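Local coordinates for protein ribonucleoside triphosphate reductase (Lactobacillus leichmannii, PDB 1L1L) that catalyses the B12-dependent (class II) reduction of ribonucleoside triphosphates to deoxyribonucleoside triphosphates, working as an allosterically regulated monomer, at residues Phe165-Arg169 and Ser170-Gln174; Leu186-Asp189 and Glu190-Ser194; Gly683-Gln686 and Gln687-Glu691. All coordinates share one frame; numbering follows the deposited sequence.

Interaction 1: Phe165-Arg169 and Ser170-Gln174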
ATOM      1  N   PHE A 165      -0.027  11.304   4.899  1.00 22.02           N
ATOM      2  CA  PHE A 165      -0.557  12.381   5.724  1.00 22.95           C
ATOM      3  C   PHE A 165       0.080  13.704   5.331  1.00 24.86           C
ATOM      4  O   PHE A 165       1.180  13.726   4.784  1.00 23.98           O
ATOM      5  CB  PHE A 165      -0.329  12.070   7.209  1.00 24.09           C
ATOM      6  CG  PHE A 165       1.120  11.917   7.599  1.00 24.45           C
ATOM      7  CD1 PHE A 165       1.892  13.031   7.938  1.00 25.97           C
ATOM      8  CD2 PHE A 165       1.705  10.658   7.651  1.00 24.90           C
ATOM      9  CE1 PHE A 165       3.219  12.877   8.321  1.00 24.68           C
ATOM     10  CE2 PHE A 165       3.027  10.495   8.031  1.00 24.77           C
ATOM     11  CZ  PHE A 165       3.790  11.610   8.369  1.00 25.70           C
ATOM     12  N   SER A 166      -0.617  14.802   5.594  1.00 25.95           N
ATOM     13  CA  SER A 166      -0.096  16.110   5.221  1.00 27.40           C
ATOM     14  C   SER A 166       0.303  16.972   6.405  1.00 28.51           C
ATOM     15  O   SER A 166      -0.480  17.158   7.331  1.00 28.41           O
ATOM     16  CB  SER A 166      -1.128  16.869   4.392  1.00 28.36           C
ATOM     17  OG  SER A 166      -0.667  18.178   4.078  1.00 30.67           O
ATOM     18  N   VAL A 167       1.534  17.477   6.361  1.00 29.38           N
ATOM     19  CA  VAL A 167       2.053  18.378   7.387  1.00 30.46           C
ATOM     20  C   VAL A 167       2.405  19.676   6.680  1.00 30.99           C
ATOM     21  O   VAL A 167       3.393  20.329   7.012  1.00 32.60           O
ATOM     22  CB  VAL A 167       3.326  17.835   8.058  1.00 30.03           C
ATOM     23  CG1 VAL A 167       2.976  16.660   8.963  1.00 30.25           C
ATOM     24  CG2 VAL A 167       4.339  17.423   6.997  1.00 28.81           C
ATOM     25  N   ALA A 168       1.604  20.033   5.681  1.00 31.05           N
ATOM     26  CA  ALA A 168       1.825  21.269   4.938  1.00 32.35           C
ATOM     27  C   ALA A 168       1.861  22.351   6.009  1.00 33.22           C
ATOM     28  O   ALA A 168       1.303  22.154   7.087  1.00 32.55           O
ATOM     29  CB  ALA A 168       0.670  21.528   3.985  1.00 30.46           C
ATOM     30  N   ARG A 169       2.516  23.473   5.731  1.00 34.64           N
ATOM     31  CA  ARG A 169       2.566  24.537   6.731  1.00 36.26           C
ATOM     32  C   ARG A 169       1.142  24.909   7.132  1.00 36.51           C
ATOM     33  O   ARG A 169       0.847  25.091   8.315  1.00 37.18           O
ATOM     34  CB  ARG A 169       3.312  25.764   6.189  1.00 36.65           C
ATOM     35  CG  ARG A 169       4.841  25.611   6.142  1.00 37.79           C
ATOM     36  CD  ARG A 169       5.501  26.899   5.641  1.00 39.16           C
ATOM     37  NE  ARG A 169       6.958  26.815   5.492  1.00 40.63           N
ATOM     38  CZ  ARG A 169       7.833  26.787   6.501  1.00 41.29           C
ATOM     39  NH1 ARG A 169       7.420  26.833   7.762  1.00 41.84           N
ATOM     40  NH2 ARG A 169       9.134  26.736   6.247  1.00 41.97           N
ATOM     41  N   SER A 170       0.248  24.974   6.149  1.00 37.44           N
ATOM     42  CA  SER A 170      -1.143  25.328   6.401  1.00 37.57           C
ATOM     43  C   SER A 170      -1.831  24.473   7.460  1.00 37.67           C
ATOM     44  O   SER A 170      -2.753  24.945   8.131  1.00 37.52           O
ATOM     45  CB  SER A 170      -1.948  25.267   5.107  1.00 39.20           C
ATOM     46  OG  SER A 170      -1.985  23.941   4.603  1.00 42.52           O
ATOM     47  N   ASN A 171      -1.422  23.213   7.606  1.00 36.85           N
ATOM     48  CA  ASN A 171      -2.048  22.375   8.628  1.00 36.75           C
ATOM     49  C   ASN A 171      -1.310  22.563   9.955  1.00 35.93           C
ATOM     50  O   ASN A 171      -1.924  22.702  11.000  1.00 36.83           O
ATOM     51  CB  ASN A 171      -2.031  20.879   8.240  1.00 36.39           C
ATOM     52  CG  ASN A 171      -2.908  20.561   7.028  1.00 35.98           C
ATOM     53  OD1 ASN A 171      -4.050  21.008   6.930  1.00 35.85           O
ATOM     54  ND2 ASN A 171      -2.372  19.764   6.107  1.00 35.55           N
ATOM     55  N   ILE A 172       0.014  22.562   9.918  1.00 36.59           N
ATOM     56  CA  ILE A 172       0.775  22.725  11.148  1.00 37.45           C
ATOM     57  C   ILE A 172       0.427  24.028  11.874  1.00 38.53           C
ATOM     58  O   ILE A 172       0.396  24.062  13.100  1.00 39.41           O
ATOM     59  CB  ILE A 172       2.297  22.678  10.886  1.00 37.37           C
ATOM     60  CG1 ILE A 172       2.679  21.326  10.278  1.00 36.26           C
ATOM     61  CG2 ILE A 172       3.060  22.880  12.190  1.00 37.15           C
ATOM     62  CD1 ILE A 172       2.221  20.145  11.103  1.00 35.91           C
ATOM     63  N   SER A 173       0.139  25.087  11.121  1.00 39.98           N
ATOM     64  CA  SER A 173      -0.194  26.376  11.735  1.00 41.33           C
ATOM     65  C   SER A 173      -1.532  26.302  12.462  1.00 42.32           C
ATOM     66  O   SER A 173      -1.825  27.135  13.321  1.00 42.85           O
ATOM     67  CB  SER A 173      -0.244  27.491  10.680  1.00 41.14           C
ATOM     68  OG  SER A 173      -1.426  27.422   9.891  1.00 40.60           O
ATOM     69  N   GLN A 174      -2.337  25.297  12.127  1.00 42.81           N
ATOM     70  CA  GLN A 174      -3.642  25.130  12.756  1.00 43.14           C
ATOM     71  C   GLN A 174      -3.536  24.480  14.131  1.00 43.26           C
ATOM     72  O   GLN A 174      -4.495  24.472  14.895  1.00 43.77           O
ATOM     73  CB  GLN A 174      -4.557  24.291  11.868  1.00 43.28           C
ATOM     74  CG  GLN A 174      -4.933  24.956  10.561  1.00 43.49           C
ATOM     75  CD  GLN A 174      -6.000  24.183   9.812  1.00 43.56           C
ATOM     76  OE1 GLN A 174      -7.087  23.940  10.335  1.00 42.74           O
ATOM     77  NE2 GLN A 174      -5.694  23.788   8.577  1.00 44.29           N
TER
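S166, V167 and A168 meet N171 and I172 in a local strand-to-helix turn, where strand 162-166 gives way to the short helix 169-172. A168 holds the N-cap position with its backbone: its carbonyl O accepts from N171 N at 3.0 Å and from I172 N at 3.1 Å. R169 O carries the helical pattern on by taking S173 N at 2.9 Å. Strand 162-166 pairs in parallel with strands 119-123 and 322-327, consistent with the ten-stranded alpha-beta barrel of this reductase, and the turn leaves its C-terminal end. N171 reaches back to that end: with CG beside its own backbone N (chi1 -67°), ND2 comes 3.1 Å from S166 OG and makes a weak bond to S166 O at 3.4 Å. Its other amide atom, OD1, is held by R125. S166 OG in turn accepts weakly from A168 N, 3.3 Å away. On the apolar side V167 and I172 run side by side, V167 CB touching I172 CD1 at 4.0 Å, and both pack on A301 of helix 298-313. The extended side chain of R169 forms a salt bridge through NE with D329, while its backbone N is hydrogen-bonded to S327 OG.

Interaction 2: Leu186-Asp189 and Glu190-Ser194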
ATOM      1  N   LEU A 186       4.683   5.297  32.893  1.00 41.05           N
ATOM      2  CA  LEU A 186       4.074   4.136  32.258  1.00 42.25           C
ATOM      3  C   LEU A 186       4.224   2.972  33.228  1.00 42.48           C
ATOM      4  O   LEU A 186       5.340   2.565  33.562  1.00 42.28           O
ATOM      5  CB  LEU A 186       4.772   3.824  30.929  1.00 42.21           C
ATOM      6  CG  LEU A 186       4.795   4.980  29.919  1.00 43.01           C
ATOM      7  CD1 LEU A 186       5.473   4.539  28.635  1.00 44.04           C
ATOM      8  CD2 LEU A 186       3.374   5.441  29.641  1.00 43.35           C
ATOM      9  N   VAL A 187       3.087   2.445  33.674  1.00 42.84           N
ATOM     10  CA  VAL A 187       3.071   1.347  34.626  1.00 43.59           C
ATOM     11  C   VAL A 187       2.831  -0.014  34.000  1.00 43.76           C
ATOM     12  O   VAL A 187       1.940  -0.184  33.170  1.00 43.87           O
ATOM     13  CB  VAL A 187       1.981   1.549  35.697  1.00 42.91           C
ATOM     14  CG1 VAL A 187       2.141   0.515  36.796  1.00 43.33           C
ATOM     15  CG2 VAL A 187       2.050   2.948  36.254  1.00 44.00           C
ATOM     16  N   VAL A 188       3.645  -0.976  34.413  1.00 44.82           N
ATOM     17  CA  VAL A 188       3.528  -2.358  33.969  1.00 45.74           C
ATOM     18  C   VAL A 188       3.831  -3.205  35.197  1.00 46.57           C
ATOM     19  O   VAL A 188       4.988  -3.481  35.514  1.00 46.25           O
ATOM     20  CB  VAL A 188       4.523  -2.703  32.843  1.00 45.48           C
ATOM     21  CG1 VAL A 188       4.583  -4.213  32.651  1.00 45.59           C
ATOM     22  CG2 VAL A 188       4.082  -2.036  31.539  1.00 45.01           C
ATOM     23  N   ASP A 189       2.766  -3.597  35.886  1.00 47.59           N
ATOM     24  CA  ASP A 189       2.852  -4.399  37.101  1.00 48.72           C
ATOM     25  C   ASP A 189       3.913  -5.489  37.081  1.00 48.53           C
ATOM     26  O   ASP A 189       4.161  -6.113  36.051  1.00 47.83           O
ATOM     27  CB  ASP A 189       1.484  -5.020  37.398  1.00 50.67           C
ATOM     28  CG  ASP A 189       1.495  -5.889  38.638  1.00 52.31           C
ATOM     29  OD1 ASP A 189       2.236  -5.569  39.590  1.00 54.09           O
ATOM     30  OD2 ASP A 189       0.749  -6.886  38.667  1.00 54.09           O
ATOM     31  N   GLU A 190       4.531  -5.710  38.240  1.00 48.92           N
ATOM     32  CA  GLU A 190       5.569  -6.726  38.397  1.00 49.21           C
ATOM     33  C   GLU A 190       5.048  -8.099  37.958  1.00 49.48           C
ATOM     34  O   GLU A 190       5.821  -8.978  37.572  1.00 48.57           O
ATOM     35  CB  GLU A 190       6.011  -6.819  39.864  1.00 49.94           C
ATOM     36  CG  GLU A 190       6.746  -5.607  40.450  1.00 51.12           C
ATOM     37  CD  GLU A 190       5.898  -4.342  40.550  1.00 52.07           C
ATOM     38  OE1 GLU A 190       4.648  -4.433  40.564  1.00 52.46           O
ATOM     39  OE2 GLU A 190       6.491  -3.245  40.638  1.00 52.02           O
ATOM     40  N   THR A 191       3.729  -8.270  38.014  1.00 49.72           N
ATOM     41  CA  THR A 191       3.099  -9.539  37.659  1.00 50.51           C
ATOM     42  C   THR A 191       3.039  -9.837  36.163  1.00 50.20           C
ATOM     43  O   THR A 191       3.074 -11.001  35.758  1.00 50.38           O
ATOM     44  CB  THR A 191       1.660  -9.621  38.224  1.00 51.48           C
ATOM     45  OG1 THR A 191       1.404 -10.962  38.651  1.00 53.10           O
ATOM     46  CG2 THR A 191       0.618  -9.232  37.150  1.00 51.88           C
ATOM     47  N   SER A 192       2.928  -8.791  35.351  1.00 49.70           N
ATOM     48  CA  SER A 192       2.847  -8.958  33.906  1.00 49.02           C
ATOM     49  C   SER A 192       3.988  -9.825  33.384  1.00 48.37           C
ATOM     50  O   SER A 192       5.079  -9.839  33.954  1.00 48.99           O
ATOM     51  CB  SER A 192       2.877  -7.588  33.226  1.00 48.93           C
ATOM     52  OG  SER A 192       2.808  -7.718  31.818  1.00 48.62           O
ATOM     53  N   GLU A 193       3.732 -10.564  32.309  1.00 47.99           N
ATOM     54  CA  GLU A 193       4.765 -11.413  31.722  1.00 47.82           C
ATOM     55  C   GLU A 193       5.719 -10.539  30.914  1.00 47.04           C
ATOM     56  O   GLU A 193       6.709 -11.022  30.366  1.00 46.83           O
ATOM     57  CB  GLU A 193       4.144 -12.458  30.798  1.00 48.94           C
ATOM     58  CG  GLU A 193       3.087 -13.332  31.453  1.00 50.55           C
ATOM     59  CD  GLU A 193       2.514 -14.356  30.494  1.00 51.48           C
ATOM     60  OE1 GLU A 193       1.545 -15.053  30.871  1.00 52.61           O
ATOM     61  OE2 GLU A 193       3.038 -14.468  29.365  1.00 51.97           O
ATOM     62  N   SER A 194       5.405  -9.250  30.840  1.00 46.29           N
ATOM     63  CA  SER A 194       6.216  -8.294  30.090  1.00 45.77           C
ATOM     64  C   SER A 194       6.830  -7.243  31.005  1.00 45.53           C
ATOM     65  O   SER A 194       7.286  -6.202  30.541  1.00 44.33           O
ATOM     66  CB  SER A 194       5.353  -7.591  29.040  1.00 45.13           C
ATOM     67  OG  SER A 194       4.706  -8.532  28.204  1.00 45.03           O
TER
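D189 meets S192 and E190 round a tight local turn just past the end of strand 183-187, and V188 packs against the limb of chain that returns. The backbone bonding is simple. D189 to S192 form a type I beta turn, closed by S192 N donating to D189 O at 3.0 Å. A second, smaller turn follows directly: S192 OG, placed anti to its own backbone N, accepts from S194 N at 3.2 Å with good linearity (161°), which makes an ST turn.

The charged contact brings two acids together. D189 and E190 cross at about a right angle, and as modelled D189 OD1 comes within 2.8 Å of E190 OE1, with the two carboxylate planes 70° apart; the exact position of the D189 carboxylate is doubtful. The bend of E190 at chi2 brings its carboxylate back beside that of D189. N207 N donates to E190 OE2 and K206 N bonds weakly to E190 OE1, while the ion pair of K206 NZ with D189 OD2 is long and weak; together these would partly offset the negative charge.

Apolar packing falls to V188, whose CG1 touches S192 CB at 3.8 Å.

S194 occupies the N-cap position of helix 195-200, though its side chain makes no capping bond, and S198 of that helix bonds to its carbonyl O and touches V188. On the strand side V187 pairs with L252 of strand 249-253 and with L254 just past it, while L186 packs against helix 275-289; the turn thus links strand 183-187 to helix 195-200 within the B12-dependent reductase insertion domain.

Interaction 3: Gly683-Gln686 and Gln687-Glu691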
ATOM      1  N   GLY A 683      25.361  -1.413  -7.343  1.00 53.76           N
ATOM      2  CA  GLY A 683      26.761  -1.583  -6.991  1.00 53.38           C
ATOM      3  C   GLY A 683      27.304  -2.935  -7.405  1.00 52.71           C
ATOM      4  O   GLY A 683      28.053  -3.040  -8.379  1.00 53.78           O
ATOM      5  N   SER A 684      26.928  -3.967  -6.657  1.00 51.36           N
ATOM      6  CA  SER A 684      27.355  -5.334  -6.928  1.00 49.50           C
ATOM      7  C   SER A 684      27.121  -6.172  -5.680  1.00 47.39           C
ATOM      8  O   SER A 684      27.850  -6.040  -4.704  1.00 47.50           O
ATOM      9  CB  SER A 684      28.843  -5.370  -7.293  1.00 50.53           C
ATOM     10  OG  SER A 684      29.270  -6.686  -7.606  1.00 51.91           O
ATOM     11  N   LEU A 685      26.092  -7.012  -5.700  1.00 45.12           N
ATOM     12  CA  LEU A 685      25.806  -7.866  -4.553  1.00 42.32           C
ATOM     13  C   LEU A 685      26.386  -9.241  -4.823  1.00 40.86           C
ATOM     14  O   LEU A 685      26.187  -9.806  -5.896  1.00 40.68           O
ATOM     15  CB  LEU A 685      24.301  -7.966  -4.307  1.00 42.08           C
ATOM     16  CG  LEU A 685      23.620  -6.770  -3.640  1.00 42.26           C
ATOM     17  CD1 LEU A 685      22.119  -7.003  -3.560  1.00 42.59           C
ATOM     18  CD2 LEU A 685      24.192  -6.577  -2.251  1.00 42.39           C
ATOM     19  N   GLN A 686      27.116  -9.774  -3.853  1.00 38.40           N
ATOM     20  CA  GLN A 686      27.734 -11.083  -3.995  1.00 36.97           C
ATOM     21  C   GLN A 686      26.694 -12.191  -4.181  1.00 36.02           C
ATOM     22  O   GLN A 686      26.918 -13.136  -4.938  1.00 36.13           O
ATOM     23  CB  GLN A 686      28.610 -11.368  -2.777  1.00 36.73           C
ATOM     24  CG  GLN A 686      29.334 -12.698  -2.810  1.00 36.77           C
ATOM     25  CD  GLN A 686      30.636 -12.663  -2.014  1.00 36.77           C
ATOM     26  OE1 GLN A 686      30.702 -12.064  -0.946  1.00 35.35           O
ATOM     27  NE2 GLN A 686      31.670 -13.319  -2.530  1.00 37.43           N
ATOM     28  N   GLN A 687      25.569 -12.074  -3.488  1.00 35.06           N
ATOM     29  CA  GLN A 687      24.488 -13.055  -3.598  1.00 35.26           C
ATOM     30  C   GLN A 687      23.223 -12.282  -3.977  1.00 34.81           C
ATOM     31  O   GLN A 687      22.290 -12.151  -3.185  1.00 35.87           O
ATOM     32  CB  GLN A 687      24.299 -13.778  -2.259  1.00 34.88           C
ATOM     33  CG  GLN A 687      23.450 -15.042  -2.335  1.00 35.38           C
ATOM     34  CD  GLN A 687      23.305 -15.731  -0.988  1.00 35.58           C
ATOM     35  OE1 GLN A 687      22.649 -15.221  -0.079  1.00 36.63           O
ATOM     36  NE2 GLN A 687      23.928 -16.893  -0.851  1.00 36.40           N
ATOM     37  N   ALA A 688      23.206 -11.777  -5.207  1.00 34.66           N
ATOM     38  CA  ALA A 688      22.103 -10.969  -5.724  1.00 33.78           C
ATOM     39  C   ALA A 688      20.720 -11.608  -5.736  1.00 34.42           C
ATOM     40  O   ALA A 688      20.561 -12.756  -6.150  1.00 33.65           O
ATOM     41  CB  ALA A 688      22.444 -10.496  -7.136  1.00 34.42           C
ATOM     42  N   PRO A 689      19.695 -10.860  -5.290  1.00 34.13           N
ATOM     43  CA  PRO A 689      18.323 -11.371  -5.275  1.00 34.12           C
ATOM     44  C   PRO A 689      17.867 -11.574  -6.724  1.00 33.69           C
ATOM     45  O   PRO A 689      16.967 -12.363  -6.999  1.00 32.91           O
ATOM     46  CB  PRO A 689      17.544 -10.266  -4.561  1.00 34.44           C
ATOM     47  CG  PRO A 689      18.313  -9.034  -4.900  1.00 35.88           C
ATOM     48  CD  PRO A 689      19.748  -9.499  -4.729  1.00 34.73           C
ATOM     49  N   LYS A 690      18.501 -10.839  -7.636  1.00 33.44           N
ATOM     50  CA  LYS A 690      18.224 -10.939  -9.064  1.00 33.98           C
ATOM     51  C   LYS A 690      19.545 -10.904  -9.821  1.00 35.21           C
ATOM     52  O   LYS A 690      20.171  -9.853  -9.967  1.00 35.00           O
ATOM     53  CB  LYS A 690      17.317  -9.798  -9.535  1.00 32.70           C
ATOM     54  CG  LYS A 690      15.897  -9.879  -9.006  1.00 30.31           C
ATOM     55  CD  LYS A 690      15.010  -8.817  -9.643  1.00 29.73           C
ATOM     56  CE  LYS A 690      13.667  -8.700  -8.929  1.00 28.14           C
ATOM     57  NZ  LYS A 690      12.811  -7.618  -9.527  1.00 26.62           N
ATOM     58  N   GLU A 691      19.960 -12.069 -10.304  1.00 37.11           N
ATOM     59  CA  GLU A 691      21.215 -12.216 -11.032  1.00 38.88           C
ATOM     60  C   GLU A 691      20.957 -12.458 -12.517  1.00 40.05           C
ATOM     61  O   GLU A 691      20.318 -13.443 -12.894  1.00 40.15           O
ATOM     62  CB  GLU A 691      21.990 -13.398 -10.451  1.00 39.37           C
ATOM     63  CG  GLU A 691      23.394 -13.595 -10.999  1.00 40.04           C
ATOM     64  CD  GLU A 691      24.038 -14.861 -10.455  1.00 41.36           C
ATOM     65  OE1 GLU A 691      23.739 -15.224  -9.299  1.00 41.41           O
ATOM     66  OE2 GLU A 691      24.846 -15.489 -11.176  1.00 42.23           O
TER
HETATM   67  O   HOH W   1      24.982 -13.525  -7.207  1.00 45.09           O
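From L685 to A688 the backbone doubles over, bringing the CA atoms of L685 and A688 to 5.0 Å, yet no direct hydrogen bond joins the two sides of this open turn. A water takes up the bridging: it donates to Q686 O at 3.0 Å and to E691 OE1 at 3.0 Å, and accepts from A688 N at 3.2 Å. It thereby ties the turn to the carboxylate of the strand that follows, and E691 OE1 also receives R574 NH2 in a salt bridge. The direct side-chain contacts are apolar. L685 CB faces A688 CB at 4.2 Å, and L685 CD1 meets P689 CD at 3.6 Å, the leucine crossing the proline at about a right angle. The side chain of Q687 is extended, with CG anti to its backbone N (chi1 -166°), and its amide bonds I598 N through OE1 and A596 O through NE2. The arrangement is a surface turn leading into an edge strand: 690-692 closes one side of the antiparallel sheet by pairing with strand 570-578.

How the interactions relate
Three local turns lie far apart in one chain, none touching another. Interactions 1 and 2 follow in sequence, with helix 169-172 and strand 183-187 successive elements, yet their centres are about 38 Å apart and their nearest atoms about 22 Å. Interaction 3, near the C-terminal end of the chain, stands about 41 Å centre to centre from interaction 1 and about 45 Å from interaction 2. Each marks where a strand begins or ends, but in a different sheet: barrel strand 162-166, insertion-domain strand 183-187 and edge strand 690-692. Interaction 1 has the clearest tie to the catalytic barrel, since strand 119-123 beside it carries C119, disulfide-bonded to C419 and probably part of the redox-active pair.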